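Local coordinates for 3-hydroxyisobutyrate dehydrogenase (Thermus thermophilus, PDB 2CVZ), which catalyses the NADP-dependent oxidation of 3-hydroxyisobutyrate, probably in valine catabolism, holding its dinucleotide cofactor in a Rossmann-type domain, at residues 28-32 against 33-37; 64-67 against 68-72; 229-232 against 233-236. One frame throughout, in Å; residues are numbered along the deposited sequence.

Interaction 1. Residues 28-32 against 33-37. With NDP (NADPH dihydro-nicotinamide-adenine-dinucleotide phosphate), chain G.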
loop_
_atom_site.group_PDB
_atom_site.type_symbol
_atom_site.label_atom_id
_atom_site.label_comp_id
_atom_site.label_asym_id
_atom_site.label_seq_id
_atom_site.Cartn_x
_atom_site.Cartn_y
_atom_site.Cartn_z
ATOM N N VAL C 28 37.528 18.433 19.580
ATOM C CA VAL C 28 36.116 18.430 19.229
ATOM C C VAL C 28 35.615 19.819 18.869
ATOM O O VAL C 28 36.106 20.829 19.377
ATOM C CB VAL C 28 35.228 17.869 20.375
ATOM C CG1 VAL C 28 35.534 16.397 20.602
ATOM C CG2 VAL C 28 35.455 18.662 21.657
ATOM N N TRP C 29 34.640 19.858 17.968
ATOM C CA TRP C 29 34.037 21.109 17.541
ATOM C C TRP C 29 32.557 20.879 17.308
ATOM O O TRP C 29 32.150 19.806 16.858
ATOM C CB TRP C 29 34.666 21.615 16.241
ATOM C CG TRP C 29 34.010 22.870 15.733
ATOM C CD1 TRP C 29 34.315 24.156 16.081
ATOM C CD2 TRP C 29 32.904 22.953 14.823
ATOM N NE1 TRP C 29 33.468 25.035 15.442
ATOM C CE2 TRP C 29 32.593 24.321 14.664
ATOM C CE3 TRP C 29 32.145 22.002 14.125
ATOM C CZ2 TRP C 29 31.553 24.765 13.834
ATOM C CZ3 TRP C 29 31.110 22.443 13.299
ATOM C CH2 TRP C 29 30.827 23.814 13.162
ATOM N N ASN C 30 31.758 21.889 17.628
ATOM C CA ASN C 30 30.319 21.828 17.436
ATOM C C ASN C 30 29.830 23.229 17.089
ATOM O O ASN C 30 30.338 24.219 17.618
ATOM C CB ASN C 30 29.621 21.336 18.706
ATOM C CG ASN C 30 28.156 21.018 18.476
ATOM O OD1 ASN C 30 27.821 20.124 17.699
ATOM N ND2 ASN C 30 27.273 21.752 19.148
ATOM N N ARG C 31 28.854 23.307 16.190
ATOM C CA ARG C 31 28.284 24.583 15.770
ATOM C C ARG C 31 27.908 25.386 17.010
ATOM O O ARG C 31 28.289 26.547 17.147
ATOM C CB ARG C 31 27.052 24.336 14.900
ATOM C CG ARG C 31 26.357 25.589 14.426
ATOM C CD ARG C 31 25.228 25.247 13.469
ATOM N NE ARG C 31 24.261 24.328 14.064
ATOM C CZ ARG C 31 23.120 23.968 13.483
ATOM N NH1 ARG C 31 22.803 24.452 12.290
ATOM N NH2 ARG C 31 22.297 23.121 14.089
ATOM N N THR C 32 27.144 24.764 17.902
ATOM C CA THR C 32 26.760 25.398 19.159
ATOM C C THR C 32 27.928 25.033 20.072
ATOM O O THR C 32 27.909 23.997 20.737
ATOM C CB THR C 32 25.453 24.796 19.716
ATOM O OG1 THR C 32 24.392 25.000 18.771
ATOM C CG2 THR C 32 25.080 25.453 21.037
ATOM N N PHE C 33 28.949 25.886 20.084
ATOM C CA PHE C 33 30.163 25.639 20.852
ATOM C C PHE C 33 30.029 25.297 22.332
ATOM O O PHE C 33 30.869 24.579 22.868
ATOM C CB PHE C 33 31.132 26.811 20.690
ATOM C CG PHE C 33 32.572 26.422 20.843
ATOM C CD1 PHE C 33 33.346 26.943 21.872
ATOM C CD2 PHE C 33 33.153 25.522 19.954
ATOM C CE1 PHE C 33 34.681 26.575 22.014
ATOM C CE2 PHE C 33 34.485 25.146 20.086
ATOM C CZ PHE C 33 35.252 25.674 21.118
ATOM N N GLU C 34 28.997 25.801 23.001
ATOM C CA GLU C 34 28.821 25.487 24.418
ATOM C C GLU C 34 28.870 23.971 24.608
ATOM O O GLU C 34 29.331 23.474 25.637
ATOM C CB GLU C 34 27.483 26.026 24.935
ATOM C CG GLU C 34 27.383 27.547 24.959
ATOM C CD GLU C 34 27.554 28.174 23.583
ATOM O OE1 GLU C 34 26.799 27.805 22.658
ATOM O OE2 GLU C 34 28.443 29.040 23.428
ATOM N N LYS C 35 28.396 23.249 23.598
ATOM C CA LYS C 35 28.368 21.788 23.615
ATOM C C LYS C 35 29.791 21.228 23.598
ATOM O O LYS C 35 30.083 20.217 24.242
ATOM C CB LYS C 35 27.600 21.276 22.391
ATOM C CG LYS C 35 27.289 19.792 22.411
ATOM C CD LYS C 35 25.968 19.505 23.109
ATOM C CE LYS C 35 24.799 20.102 22.336
ATOM N NZ LYS C 35 23.482 19.687 22.898
ATOM N N ALA C 36 30.674 21.886 22.854
ATOM C CA ALA C 36 32.064 21.459 22.768
ATOM C C ALA C 36 32.747 21.691 24.114
ATOM O O ALA C 36 33.472 20.828 24.608
ATOM C CB ALA C 36 32.786 22.231 21.669
ATOM N N LEU C 37 32.505 22.858 24.707
ATOM C CA LEU C 37 33.096 23.188 26.000
ATOM C C LEU C 37 32.669 22.185 27.065
ATOM O O LEU C 37 33.489 21.730 27.864
ATOM C CB LEU C 37 32.681 24.598 26.441
ATOM C CG LEU C 37 33.218 25.780 25.633
ATOM C CD1 LEU C 37 32.703 27.076 26.243
ATOM C CD2 LEU C 37 34.741 25.764 25.631
HETATM P PA NDP G . 21.259 15.628 16.374
HETATM O O1A NDP G . 21.211 15.311 17.776
HETATM O O2A NDP G . 20.174 16.387 15.658
HETATM O O5B NDP G . 22.693 16.386 16.145
HETATM C C5B NDP G . 23.036 16.881 14.846
HETATM C C4B NDP G . 24.414 17.492 15.056
HETATM O O4B NDP G . 24.793 18.057 13.771
HETATM C C3B NDP G . 24.539 18.575 16.078
HETATM O O3B NDP G . 25.833 18.468 16.727
HETATM C C2B NDP G . 24.469 19.837 15.307
HETATM O O2B NDP G . 24.984 21.030 15.902
HETATM C C1B NDP G . 25.113 19.417 14.022
HETATM N N9A NDP G . 24.703 20.270 12.873
HETATM C C8A NDP G . 23.416 20.434 12.309
HETATM N N7A NDP G . 23.451 21.274 11.293
HETATM C C5A NDP G . 24.751 21.679 11.170
HETATM C C6A NDP G . 25.433 22.554 10.294
HETATM N N6A NDP G . 24.768 23.190 9.328
HETATM N N1A NDP G . 26.768 22.740 10.443
HETATM C C2A NDP G . 27.438 22.093 11.424
HETATM N N3A NDP G . 26.890 21.247 12.303
HETATM C C4A NDP G . 25.527 21.078 12.121
HETATM O O3 NDP G . 21.519 14.330 15.525
HETATM P PN NDP G . 21.747 12.775 15.812
HETATM O O1N NDP G . 20.535 12.284 16.474
HETATM O O2N NDP G . 23.073 12.736 16.513
HETATM O O5D NDP G . 21.972 12.236 14.326
HETATM C C5D NDP G . 23.141 12.611 13.527
HETATM C C4D NDP G . 23.288 11.538 12.405
HETATM O O4D NDP G . 23.304 10.259 13.034
HETATM C C3D NDP G . 22.075 11.512 11.469
HETATM O O3D NDP G . 22.528 11.287 10.126
HETATM C C2D NDP G . 21.203 10.412 12.014
HETATM O O2D NDP G . 20.297 9.981 11.013
HETATM C C1D NDP G . 22.354 9.394 12.406
HETATM N N1N NDP G . 21.961 8.360 13.412
HETATM C C2N NDP G . 21.158 8.763 14.515
HETATM C C3N NDP G . 20.815 7.726 15.475
HETATM C C7N NDP G . 19.999 8.052 16.649
HETATM O O7N NDP G . 19.403 7.190 17.328
HETATM N N7N NDP G . 19.874 9.330 17.053
HETATM C C4N NDP G . 21.285 6.422 15.260
HETATM C C5N NDP G . 22.054 6.064 14.191
HETATM C C6N NDP G . 22.395 7.031 13.267
HETATM P P2B NDP G . 24.221 21.876 16.959
HETATM O O1X NDP G . 24.807 23.220 16.782
HETATM O O2X NDP G . 24.470 21.290 18.304
HETATM O O3X NDP G . 22.727 21.874 16.639
#

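Interaction 2. Residues 64-67 against 68-72. With NDP (NADPH dihydro-nicotinamide-adenine-dinucleotide phosphate), chain G.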
loop_
_atom_site.group_PDB
_atom_site.type_symbol
_atom_site.label_atom_id
_atom_site.label_comp_id
_atom_site.label_asym_id
_atom_site.label_seq_id
_atom_site.Cartn_x
_atom_site.Cartn_y
_atom_site.Cartn_z
ATOM N N PRO C 64 23.554 15.776 10.532
ATOM C CA PRO C 64 22.232 15.378 10.045
ATOM C C PRO C 64 22.246 14.682 8.687
ATOM O O PRO C 64 21.773 13.551 8.561
ATOM C CB PRO C 64 21.468 16.699 10.004
ATOM C CG PRO C 64 22.081 17.471 11.122
ATOM C CD PRO C 64 23.556 17.198 10.917
ATOM N N THR C 65 22.784 15.361 7.678
ATOM C CA THR C 65 22.830 14.804 6.328
ATOM C C THR C 65 24.144 15.100 5.621
ATOM O O THR C 65 24.956 15.897 6.091
ATOM C CB THR C 65 21.700 15.380 5.453
ATOM O OG1 THR C 65 21.963 16.765 5.190
ATOM C CG2 THR C 65 20.363 15.258 6.156
ATOM N N THR C 66 24.344 14.458 4.475
ATOM C CA THR C 66 25.553 14.661 3.690
ATOM C C THR C 66 25.715 16.145 3.351
ATOM O O THR C 66 26.821 16.621 3.097
ATOM C CB THR C 66 25.502 13.830 2.389
ATOM O OG1 THR C 66 25.378 12.441 2.725
ATOM C CG2 THR C 66 26.768 14.034 1.563
ATOM N N ARG C 67 24.603 16.874 3.366
ATOM C CA ARG C 67 24.623 18.301 3.065
ATOM C C ARG C 67 25.525 19.038 4.054
ATOM O O ARG C 67 26.380 19.834 3.658
ATOM C CB ARG C 67 23.208 18.871 3.137
ATOM C CG ARG C 67 23.076 20.247 2.519
ATOM C CD ARG C 67 21.658 20.770 2.647
ATOM N NE ARG C 67 21.411 21.876 1.728
ATOM C CZ ARG C 67 21.445 21.763 0.404
ATOM N NH1 ARG C 67 21.716 20.589 -0.155
ATOM N NH2 ARG C 67 21.211 22.820 -0.362
ATOM N N GLU C 68 25.327 18.771 5.342
ATOM C CA GLU C 68 26.136 19.401 6.380
ATOM C C GLU C 68 27.572 18.894 6.326
ATOM O O GLU C 68 28.510 19.629 6.644
ATOM C CB GLU C 68 25.542 19.133 7.766
ATOM C CG GLU C 68 24.219 19.834 8.020
ATOM C CD GLU C 68 23.098 19.300 7.153
ATOM O OE1 GLU C 68 22.817 18.088 7.231
ATOM O OE2 GLU C 68 22.497 20.092 6.398
ATOM N N VAL C 69 27.746 17.637 5.931
ATOM C CA VAL C 69 29.084 17.066 5.824
ATOM C C VAL C 69 29.824 17.829 4.731
ATOM O O VAL C 69 31.017 18.110 4.845
ATOM C CB VAL C 69 29.038 15.569 5.440
ATOM C CG1 VAL C 69 30.450 15.028 5.302
ATOM C CG2 VAL C 69 28.268 14.784 6.495
ATOM N N TYR C 70 29.094 18.167 3.676
ATOM C CA TYR C 70 29.650 18.900 2.548
ATOM C C TYR C 70 30.139 20.288 2.933
ATOM O O TYR C 70 31.265 20.664 2.615
ATOM C CB TYR C 70 28.602 19.027 1.444
ATOM C CG TYR C 70 28.808 18.084 0.286
ATOM C CD1 TYR C 70 29.755 18.359 -0.700
ATOM C CD2 TYR C 70 28.050 16.922 0.167
ATOM C CE1 TYR C 70 29.936 17.499 -1.783
ATOM C CE2 TYR C 70 28.224 16.056 -0.908
ATOM C CZ TYR C 70 29.167 16.352 -1.879
ATOM O OH TYR C 70 29.330 15.502 -2.949
ATOM N N GLU C 71 29.298 21.054 3.620
ATOM C CA GLU C 71 29.691 22.401 4.000
ATOM C C GLU C 71 30.811 22.425 5.033
ATOM O O GLU C 71 31.598 23.370 5.071
ATOM C CB GLU C 71 28.479 23.197 4.492
ATOM C CG GLU C 71 27.811 22.681 5.741
ATOM C CD GLU C 71 26.543 23.453 6.054
ATOM O OE1 GLU C 71 25.578 23.350 5.266
ATOM O OE2 GLU C 71 26.514 24.167 7.081
ATOM N N VAL C 72 30.895 21.390 5.864
ATOM C CA VAL C 72 31.960 21.329 6.859
ATOM C C VAL C 72 33.255 20.947 6.147
ATOM O O VAL C 72 34.342 21.380 6.536
ATOM C CB VAL C 72 31.651 20.288 7.965
ATOM C CG1 VAL C 72 32.876 20.068 8.830
ATOM C CG2 VAL C 72 30.500 20.776 8.829
HETATM P PA NDP G . 21.259 15.628 16.374
HETATM O O1A NDP G . 21.211 15.311 17.776
HETATM O O2A NDP G . 20.174 16.387 15.658
HETATM O O5B NDP G . 22.693 16.386 16.145
HETATM C C5B NDP G . 23.036 16.881 14.846
HETATM C C4B NDP G . 24.414 17.492 15.056
HETATM O O4B NDP G . 24.793 18.057 13.771
HETATM C C3B NDP G . 24.539 18.575 16.078
HETATM O O3B NDP G . 25.833 18.468 16.727
HETATM C C2B NDP G . 24.469 19.837 15.307
HETATM O O2B NDP G . 24.984 21.030 15.902
HETATM C C1B NDP G . 25.113 19.417 14.022
HETATM N N9A NDP G . 24.703 20.270 12.873
HETATM C C8A NDP G . 23.416 20.434 12.309
HETATM N N7A NDP G . 23.451 21.274 11.293
HETATM C C5A NDP G . 24.751 21.679 11.170
HETATM C C6A NDP G . 25.433 22.554 10.294
HETATM N N6A NDP G . 24.768 23.190 9.328
HETATM N N1A NDP G . 26.768 22.740 10.443
HETATM C C2A NDP G . 27.438 22.093 11.424
HETATM N N3A NDP G . 26.890 21.247 12.303
HETATM C C4A NDP G . 25.527 21.078 12.121
HETATM O O3 NDP G . 21.519 14.330 15.525
HETATM P PN NDP G . 21.747 12.775 15.812
HETATM O O1N NDP G . 20.535 12.284 16.474
HETATM O O2N NDP G . 23.073 12.736 16.513
HETATM O O5D NDP G . 21.972 12.236 14.326
HETATM C C5D NDP G . 23.141 12.611 13.527
HETATM C C4D NDP G . 23.288 11.538 12.405
HETATM O O4D NDP G . 23.304 10.259 13.034
HETATM C C3D NDP G . 22.075 11.512 11.469
HETATM O O3D NDP G . 22.528 11.287 10.126
HETATM C C2D NDP G . 21.203 10.412 12.014
HETATM O O2D NDP G . 20.297 9.981 11.013
HETATM C C1D NDP G . 22.354 9.394 12.406
HETATM N N1N NDP G . 21.961 8.360 13.412
HETATM C C2N NDP G . 21.158 8.763 14.515
HETATM C C3N NDP G . 20.815 7.726 15.475
HETATM C C7N NDP G . 19.999 8.052 16.649
HETATM O O7N NDP G . 19.403 7.190 17.328
HETATM N N7N NDP G . 19.874 9.330 17.053
HETATM C C4N NDP G . 21.285 6.422 15.260
HETATM C C5N NDP G . 22.054 6.064 14.191
HETATM C C6N NDP G . 22.395 7.031 13.267
HETATM P P2B NDP G . 24.221 21.876 16.959
HETATM O O1X NDP G . 24.807 23.220 16.782
HETATM O O2X NDP G . 24.470 21.290 18.304
HETATM O O3X NDP G . 22.727 21.874 16.639
#

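Interaction 3. Residues 229-232 against 233-236. With NDP (NADPH dihydro-nicotinamide-adenine-dinucleotide phosphate), chain G.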
loop_
_atom_site.group_PDB
_atom_site.type_symbol
_atom_site.label_atom_id
_atom_site.label_comp_id
_atom_site.label_asym_id
_atom_site.label_seq_id
_atom_site.Cartn_x
_atom_site.Cartn_y
_atom_site.Cartn_z
ATOM N N LEU C 229 12.238 11.916 14.390
ATOM C CA LEU C 229 11.377 11.338 13.365
ATOM C C LEU C 229 11.784 11.886 11.996
ATOM O O LEU C 229 11.771 11.168 10.996
ATOM C CB LEU C 229 9.912 11.689 13.664
ATOM C CG LEU C 229 8.830 11.302 12.651
ATOM C CD1 LEU C 229 8.889 9.806 12.377
ATOM C CD2 LEU C 229 7.455 11.699 13.197
ATOM N N GLY C 230 12.152 13.163 11.963
ATOM C CA GLY C 230 12.565 13.787 10.718
ATOM C C GLY C 230 13.770 13.101 10.099
ATOM O O GLY C 230 13.872 12.974 8.875
ATOM N N LEU C 231 14.694 12.657 10.943
ATOM C CA LEU C 231 15.884 11.974 10.459
ATOM C C LEU C 231 15.530 10.589 9.916
ATOM O O LEU C 231 16.106 10.138 8.923
ATOM C CB LEU C 231 16.917 11.852 11.583
ATOM C CG LEU C 231 17.563 13.171 12.022
ATOM C CD1 LEU C 231 18.487 12.924 13.212
ATOM C CD2 LEU C 231 18.342 13.768 10.858
ATOM N N LEU C 232 14.585 9.911 10.560
ATOM C CA LEU C 232 14.190 8.588 10.089
ATOM C C LEU C 232 13.542 8.724 8.716
ATOM O O LEU C 232 13.746 7.888 7.844
ATOM C CB LEU C 232 13.216 7.915 11.060
ATOM C CG LEU C 232 12.734 6.527 10.607
ATOM C CD1 LEU C 232 13.937 5.624 10.331
ATOM C CD2 LEU C 232 11.843 5.906 11.671
ATOM N N VAL C 233 12.757 9.778 8.522
ATOM C CA VAL C 233 12.126 9.981 7.225
ATOM C C VAL C 233 13.231 10.247 6.202
ATOM O O VAL C 233 13.182 9.750 5.077
ATOM C CB VAL C 233 11.132 11.162 7.261
ATOM C CG1 VAL C 233 10.623 11.465 5.856
ATOM C CG2 VAL C 233 9.958 10.815 8.168
ATOM N N LYS C 234 14.237 11.017 6.604
ATOM C CA LYS C 234 15.356 11.316 5.717
ATOM C C LYS C 234 16.036 10.006 5.316
ATOM O O LYS C 234 16.385 9.813 4.150
ATOM C CB LYS C 234 16.350 12.251 6.417
ATOM C CG LYS C 234 17.681 12.457 5.686
ATOM C CD LYS C 234 18.744 11.453 6.133
ATOM C CE LYS C 234 19.135 11.659 7.594
ATOM N NZ LYS C 234 20.178 10.689 8.039
ATOM N N ASP C 235 16.209 9.105 6.282
ATOM C CA ASP C 235 16.830 7.808 6.010
ATOM C C ASP C 235 15.981 7.003 5.033
ATOM O O ASP C 235 16.506 6.383 4.107
ATOM C CB ASP C 235 16.998 6.993 7.296
ATOM C CG ASP C 235 17.975 7.620 8.262
ATOM O OD1 ASP C 235 18.909 8.308 7.801
ATOM O OD2 ASP C 235 17.820 7.402 9.483
ATOM N N LEU C 236 14.668 6.997 5.252
ATOM C CA LEU C 236 13.770 6.272 4.362
ATOM C C LEU C 236 13.900 6.854 2.956
ATOM O O LEU C 236 13.797 6.135 1.963
ATOM C CB LEU C 236 12.323 6.375 4.863
ATOM C CG LEU C 236 12.021 5.531 6.112
ATOM C CD1 LEU C 236 10.678 5.914 6.718
ATOM C CD2 LEU C 236 12.036 4.061 5.733
HETATM P PA NDP G . 21.259 15.628 16.374
HETATM O O1A NDP G . 21.211 15.311 17.776
HETATM O O2A NDP G . 20.174 16.387 15.658
HETATM O O5B NDP G . 22.693 16.386 16.145
HETATM C C5B NDP G . 23.036 16.881 14.846
HETATM C C4B NDP G . 24.414 17.492 15.056
HETATM O O4B NDP G . 24.793 18.057 13.771
HETATM C C3B NDP G . 24.539 18.575 16.078
HETATM O O3B NDP G . 25.833 18.468 16.727
HETATM C C2B NDP G . 24.469 19.837 15.307
HETATM O O2B NDP G . 24.984 21.030 15.902
HETATM C C1B NDP G . 25.113 19.417 14.022
HETATM N N9A NDP G . 24.703 20.270 12.873
HETATM C C8A NDP G . 23.416 20.434 12.309
HETATM N N7A NDP G . 23.451 21.274 11.293
HETATM C C5A NDP G . 24.751 21.679 11.170
HETATM C C6A NDP G . 25.433 22.554 10.294
HETATM N N6A NDP G . 24.768 23.190 9.328
HETATM N N1A NDP G . 26.768 22.740 10.443
HETATM C C2A NDP G . 27.438 22.093 11.424
HETATM N N3A NDP G . 26.890 21.247 12.303
HETATM C C4A NDP G . 25.527 21.078 12.121
HETATM O O3 NDP G . 21.519 14.330 15.525
HETATM P PN NDP G . 21.747 12.775 15.812
HETATM O O1N NDP G . 20.535 12.284 16.474
HETATM O O2N NDP G . 23.073 12.736 16.513
HETATM O O5D NDP G . 21.972 12.236 14.326
HETATM C C5D NDP G . 23.141 12.611 13.527
HETATM C C4D NDP G . 23.288 11.538 12.405
HETATM O O4D NDP G . 23.304 10.259 13.034
HETATM C C3D NDP G . 22.075 11.512 11.469
HETATM O O3D NDP G . 22.528 11.287 10.126
HETATM C C2D NDP G . 21.203 10.412 12.014
HETATM O O2D NDP G . 20.297 9.981 11.013
HETATM C C1D NDP G . 22.354 9.394 12.406
HETATM N N1N NDP G . 21.961 8.360 13.412
HETATM C C2N NDP G . 21.158 8.763 14.515
HETATM C C3N NDP G . 20.815 7.726 15.475
HETATM C C7N NDP G . 19.999 8.052 16.649
HETATM O O7N NDP G . 19.403 7.190 17.328
HETATM N N7N NDP G . 19.874 9.330 17.053
HETATM C C4N NDP G . 21.285 6.422 15.260
HETATM C C5N NDP G . 22.054 6.064 14.191
HETATM C C6N NDP G . 22.395 7.031 13.267
HETATM P P2B NDP G . 24.221 21.876 16.959
HETATM O O1X NDP G . 24.807 23.220 16.782
HETATM O O2X NDP G . 24.470 21.290 18.304
HETATM O O3X NDP G . 22.727 21.874 16.639
#

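Interaction 1. Residues 28-32 against 33-37
N30 and K35 meet across the turn that leads from strand 26-29 into helix 34-43, and the asparagine can be followed atom by atom. Its CB packs against CB of A36 at 4.4 Å. With CG anti to the backbone N (chi1 -170°), the amide reaches the cofactor: OD1 accepts from the ribose hydroxyl O3B of NADPH at 2.8 Å and from L9 N of the glycine-rich loop. ND2 points one N-H at phosphate oxygen O2X (3.0 Å) and the other almost straight at T32 O (2.8 Å, 168°), while K35 CB lies 3.3 Å from ND2. T32 O takes K35 N from the opposite face of its carbonyl plane, so side chain and first helical turn share one acceptor. Replacing the amide by an alanine here is likely to leave O3B, O2X and T32 O each without one partner. R31 and T32 share the rest of the 2'-phosphate, consistent with the preference for NADP: R31 NE and T32 OG1 donate to O1X, R31 NH2 to O3X, and one guanidinium face lies over adenine N7A, offset toward the guanidinium rim. Behind the turn, A36 and F33 rest on A47 of strand 46-47.

Interaction 2. Residues 64-67 against 68-72
T65 and E68 are brought together by two torsions: OG1 of T65 sits between its backbone N and carbonyl carbon (chi1 69°), and E68 folds back at chi2 (67°) toward the start of helix 66-76. The result is a capping box. T65 N donates to E68 OE1 at 2.8 Å, nearly along the C-O axis. T65 OG1 meets E68 OE1 at 2.6 Å on the syn side, 28° out of the carboxylate plane; OG1 in turn accepts from R67 N at 3.2 Å, as an N-cap should. V69 N closes the first helical turn on T65 O. One residue after the cap, T66 lies beside Y70 of the next turn, T66 CG2 touching Y70 CD2 at 3.5 Å while T66 O comes to the ring edge; their hydroxyls are held elsewhere, by E93 N and A96 O. Another flank faces NADPH. CD of P64 approaches the ribose oxygen O4B at 3.2 Å, and CG of E68 packs near the adenine amine N6A. Two donors on one carboxylate oxygen, close to the positive end of the helix dipole, would probably stabilise E68 as an anion, and the bond from N6A to E71 OE2 (3.0 Å) is consistent with recognition of the adenine amino group.

Interaction 3. Residues 229-232 against 233-236
Helix 229-243 brings one turn up to the nicotinamide-side ribose of NADPH, and L231 and K234 are the pair that meet on that turn. The two side chains run alongside each other and point the same way, L231 CD2 lying 4.0 Å from K234 CE. The leucine packs its other methyl, CD1, against the cofactor, 3.7 Å from O5D. K234 bends at chi2 (-92°) and again at chi3, which carries NZ past L231 to both ribose hydroxyls; NZ is hydrogen-bonded to O2D at 3.1 Å, to O3D at 3.2 Å and to S91 O. With three protons for these acceptors and a neighbouring carboxylate, some are probably shared. Regular helical bonds tie the turns, among them D235 N to L231 O. Away from the cofactor, L232 and L236 pack together, CG of the first 4.4 Å from CD1 of the second, and both touch Y260 of helix 251-267 and residues of helix 160-188. The carboxylate beside the lysine is that of D235, and in their salt bridge K234 NZ meets D235 OD1 on the syn side at 2.7 Å, 27° out of the carboxylate plane.

Overall arrangement
The three local contacts illustrate how one extended dinucleotide is recognised piece by piece. Interaction 1 takes the 2'-phosphate, interaction 2 the adenine amine and the adenosine ribose, against which P64 packs, and interaction 3 the ribose next to the nicotinamide. Interactions 1 and 2 belong to the same Rossmann-type domain, with centres about 16 Å apart and nearest atoms about 5 Å apart. Interaction 3 lies in helix 229-243, and its centre is about 24 Å from that of interaction 1. It does touch interaction 2: K234 NZ is 3.3 Å from P64 O, a weak hydrogen bond, and T65 CG2 packs on K234 CG, joining the two contacts beside the ribose.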